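Cytochrome c, class II (Shewanella frigidimarina, PDB 4ULV) binds a covalently attached heme c and probably takes part in electron transfer, as a cytochrome c' connected with the binding of diatomic gases. Local coordinates at residues E10-A15 with T68-K73. Sequence-based numbering, arbitrary orientation.
Sequences EYRQAA and TEALAK. With HEC (heme c), chain C.
Gln13 on helix 5-30 and Thr68 in the loop leading to helix 73-76 are the residues whose CA atoms come nearest, 8.4 Å apart, and the gap is bridged by side chains and a backbone N-H that converge on one heme propionate. The outer nitrogen NH2 of Arg12 donates to Thr68 OG1 at 2.9 Å, with the hydroxyl oxygen 15° out of the guanidinium plane. At the same edge, Arg12 NE gives a nearly straight bond to propionate oxygen O2D of the heme (2.8 Å), while the bond from NH2 to O2D is weak. Thr68 OG1, placed anti to its own backbone N (chi1 -178°), donates to O2D at 2.6 Å and also accepts from Ala70 N, which closes an ST turn. The second oxygen of the same propionate, O1D, receives Gln13 NE2 at 3.0 Å and the backbone N of Glu69 at 2.8 Å, so both oxygens are gripped from helix and loop together. In this class II cytochrome c, whose helices pack as a four-helix bundle around a heme bound through Cys118, Cys121 and the axial His122, the contact ties the first helix to the long loop after helix 38-51. The buried Arg12 charge would be largely balanced by the carboxylate; its NH1 is held by Gly58 O and Ser63 OG, and Phe59 adds a cation-pi contact. The methyl CB of Ala70 packs obliquely against Arg12 NH2 at 3.4 Å. Extended beyond CG (chi2 174°), Gln13 carries its amide to the loop, where NE2 also bonds to Asp67 O.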
loop_
_atom_site.group_PDB
_atom_site.type_symbol
_atom_site.label_atom_id
_atom_site.label_comp_id
_atom_site.label_asym_id
_atom_site.label_seq_id
_atom_site.Cartn_x
_atom_site.Cartn_y
_atom_site.Cartn_z
ATOM N N GLU A 10 -13.111 -2.796 -3.211
ATOM C CA GLU A 10 -11.914 -3.444 -3.668
ATOM C C GLU A 10 -10.649 -2.696 -3.189
ATOM O O GLU A 10 -9.663 -3.338 -2.873
ATOM C CB GLU A 10 -11.943 -3.560 -5.205
ATOM C CG GLU A 10 -12.956 -4.630 -5.591
ATOM C CD GLU A 10 -13.402 -4.620 -7.049
ATOM O OE1 GLU A 10 -12.678 -4.048 -7.868
ATOM O OE2 GLU A 10 -14.477 -5.226 -7.387
ATOM N N TYR A 11 -10.726 -1.377 -3.170
ATOM C CA TYR A 11 -9.602 -0.548 -2.707
ATOM C C TYR A 11 -9.278 -0.881 -1.235
ATOM O O TYR A 11 -8.089 -1.164 -0.898
ATOM C CB TYR A 11 -9.973 0.898 -2.900
ATOM C CG TYR A 11 -8.893 1.912 -2.545
ATOM C CD1 TYR A 11 -7.954 2.304 -3.477
ATOM C CD2 TYR A 11 -8.843 2.475 -1.278
ATOM C CE1 TYR A 11 -6.996 3.250 -3.166
ATOM C CE2 TYR A 11 -7.863 3.387 -0.942
ATOM C CZ TYR A 11 -6.940 3.762 -1.899
ATOM O OH TYR A 11 -5.935 4.692 -1.662
ATOM N N ARG A 12 -10.281 -0.822 -0.364
ATOM C CA ARG A 12 -9.950 -1.073 1.071
ATOM C C ARG A 12 -9.490 -2.515 1.301
ATOM O O ARG A 12 -8.603 -2.773 2.088
ATOM C CB ARG A 12 -11.102 -0.665 1.991
ATOM C CG ARG A 12 -12.326 -1.575 1.956
ATOM C CD ARG A 12 -13.562 -0.765 2.175
ATOM N NE ARG A 12 -14.755 -1.621 2.354
ATOM C CZ ARG A 12 -15.998 -1.152 2.301
ATOM N NH1 ARG A 12 -16.251 0.106 1.974
ATOM N NH2 ARG A 12 -17.035 -1.947 2.578
ATOM N N GLN A 13 -10.138 -3.483 0.630
ATOM C CA GLN A 13 -9.713 -4.903 0.726
ATOM C C GLN A 13 -8.260 -5.160 0.265
ATOM O O GLN A 13 -7.481 -5.865 0.916
ATOM C CB GLN A 13 -10.659 -5.840 -0.023
ATOM C CG GLN A 13 -12.054 -5.867 0.591
ATOM C CD GLN A 13 -13.048 -6.680 -0.234
ATOM O OE1 GLN A 13 -12.869 -6.859 -1.447
ATOM N NE2 GLN A 13 -14.107 -7.144 0.432
ATOM N N ALA A 14 -7.889 -4.505 -0.835
ATOM C CA ALA A 14 -6.540 -4.614 -1.382
ATOM C C ALA A 14 -5.528 -4.092 -0.335
ATOM O O ALA A 14 -4.529 -4.744 -0.076
ATOM C CB ALA A 14 -6.378 -3.812 -2.654
ATOM N N ALA A 15 -5.894 -2.969 0.275
ATOM C CA ALA A 15 -4.971 -2.388 1.301
ATOM C C ALA A 15 -4.802 -3.278 2.518
ATOM O O ALA A 15 -3.694 -3.527 2.991
ATOM C CB ALA A 15 -5.510 -0.978 1.686
ATOM N N THR A 68 -18.559 -7.667 0.470
ATOM C CA THR A 68 -17.788 -6.980 1.545
ATOM C C THR A 68 -18.084 -7.703 2.857
ATOM O O THR A 68 -19.179 -8.228 3.045
ATOM C CB THR A 68 -18.130 -5.468 1.592
ATOM O OG1 THR A 68 -17.323 -4.859 2.621
ATOM C CG2 THR A 68 -19.551 -5.161 1.984
ATOM N N GLU A 69 -17.099 -7.628 3.765
ATOM C CA GLU A 69 -17.232 -8.078 5.126
ATOM C C GLU A 69 -17.385 -6.932 6.081
ATOM O O GLU A 69 -17.411 -7.173 7.302
ATOM C CB GLU A 69 -16.014 -8.917 5.534
ATOM C CG GLU A 69 -15.701 -10.078 4.601
ATOM C CD GLU A 69 -16.829 -11.027 4.489
ATOM O OE1 GLU A 69 -17.244 -11.606 5.540
ATOM O OE2 GLU A 69 -17.272 -11.202 3.317
ATOM N N ALA A 70 -17.494 -5.712 5.566
ATOM C CA ALA A 70 -17.787 -4.571 6.404
ATOM C C ALA A 70 -19.206 -4.566 6.902
ATOM O O ALA A 70 -20.100 -4.778 6.115
ATOM C CB ALA A 70 -17.459 -3.303 5.652
ATOM N N LEU A 71 -19.438 -4.362 8.189
ATOM C CA LEU A 71 -20.766 -4.279 8.733
ATOM C C LEU A 71 -21.398 -2.921 8.602
ATOM O O LEU A 71 -20.687 -1.903 8.706
ATOM C CB LEU A 71 -20.743 -4.690 10.212
ATOM C CG LEU A 71 -20.479 -6.179 10.565
ATOM C CD1 LEU A 71 -20.250 -6.422 12.057
ATOM C CD2 LEU A 71 -21.617 -7.078 10.089
ATOM N N ALA A 72 -22.708 -2.849 8.395
ATOM C CA ALA A 72 -23.457 -1.603 8.418
ATOM C C ALA A 72 -23.188 -0.718 9.630
ATOM O O ALA A 72 -23.244 0.508 9.527
ATOM C CB ALA A 72 -24.961 -1.907 8.298
ATOM N N LYS A 73 -22.877 -1.343 10.754
ATOM C CA LYS A 73 -22.480 -0.670 12.021
ATOM C C LYS A 73 -21.432 0.432 11.845
ATOM O O LYS A 73 -21.464 1.438 12.561
ATOM C CB LYS A 73 -21.982 -1.686 13.135
ATOM C CG LYS A 73 -22.058 -1.179 14.581
ATOM C CD LYS A 73 -21.527 -2.216 15.585
ATOM C CE LYS A 73 -22.056 -3.625 15.394
HETATM FE FE HEC C . -8.821 -5.248 8.974
HETATM C CHA HEC C . -10.637 -6.537 6.361
HETATM C CHB HEC C . -6.311 -7.375 8.247
HETATM C CHC HEC C . -6.798 -3.551 11.109
HETATM C CHD HEC C . -11.326 -3.046 9.608
HETATM N NA HEC C . -8.535 -6.698 7.497
HETATM C C1A HEC C . -9.378 -7.120 6.534
HETATM C C2A HEC C . -8.827 -8.166 5.782
HETATM C C3A HEC C . -7.600 -8.403 6.318
HETATM C C4A HEC C . -7.435 -7.466 7.388
HETATM C CMA HEC C . -6.622 -9.446 5.900
HETATM C CAA HEC C . -9.507 -8.885 4.609
HETATM C CBA HEC C . -9.198 -8.147 3.292
HETATM C CGA HEC C . -9.768 -8.859 2.069
HETATM O O1A HEC C . -10.976 -8.786 1.859
HETATM O O2A HEC C . -8.975 -9.446 1.315
HETATM N NB HEC C . -6.829 -5.355 9.516
HETATM C C1B HEC C . -5.967 -6.368 9.219
HETATM C C2B HEC C . -4.795 -6.361 9.988
HETATM C C3B HEC C . -4.976 -5.261 10.773
HETATM C C4B HEC C . -6.199 -4.657 10.501
HETATM C CMB HEC C . -3.709 -7.360 9.991
HETATM C CAB HEC C . -4.059 -4.697 11.845
HETATM C CBB HEC C . -2.571 -4.763 11.523
HETATM N NC HEC C . -8.984 -3.509 10.143
HETATM C C1C HEC C . -8.055 -2.996 11.041
HETATM C C2C HEC C . -8.599 -1.900 11.738
HETATM C C3C HEC C . -9.910 -1.732 11.296
HETATM C C4C HEC C . -10.083 -2.774 10.310
HETATM C CMC HEC C . -7.825 -1.113 12.800
HETATM C CAC HEC C . -10.966 -0.764 11.730
HETATM C CBC HEC C . -10.576 0.567 12.297
HETATM N ND HEC C . -10.668 -4.826 8.103
HETATM C C1D HEC C . -11.592 -3.996 8.567
HETATM C C2D HEC C . -12.847 -4.137 7.903
HETATM C C3D HEC C . -12.611 -5.056 6.921
HETATM C C4D HEC C . -11.281 -5.514 7.103
HETATM C CMD HEC C . -14.091 -3.385 8.141
HETATM C CAD HEC C . -13.570 -5.487 5.856
HETATM C CBD HEC C . -13.307 -4.819 4.503
HETATM C CGD HEC C . -14.288 -5.261 3.401
HETATM O O1D HEC C . -14.555 -6.514 3.348
HETATM O O2D HEC C . -14.779 -4.350 2.720
#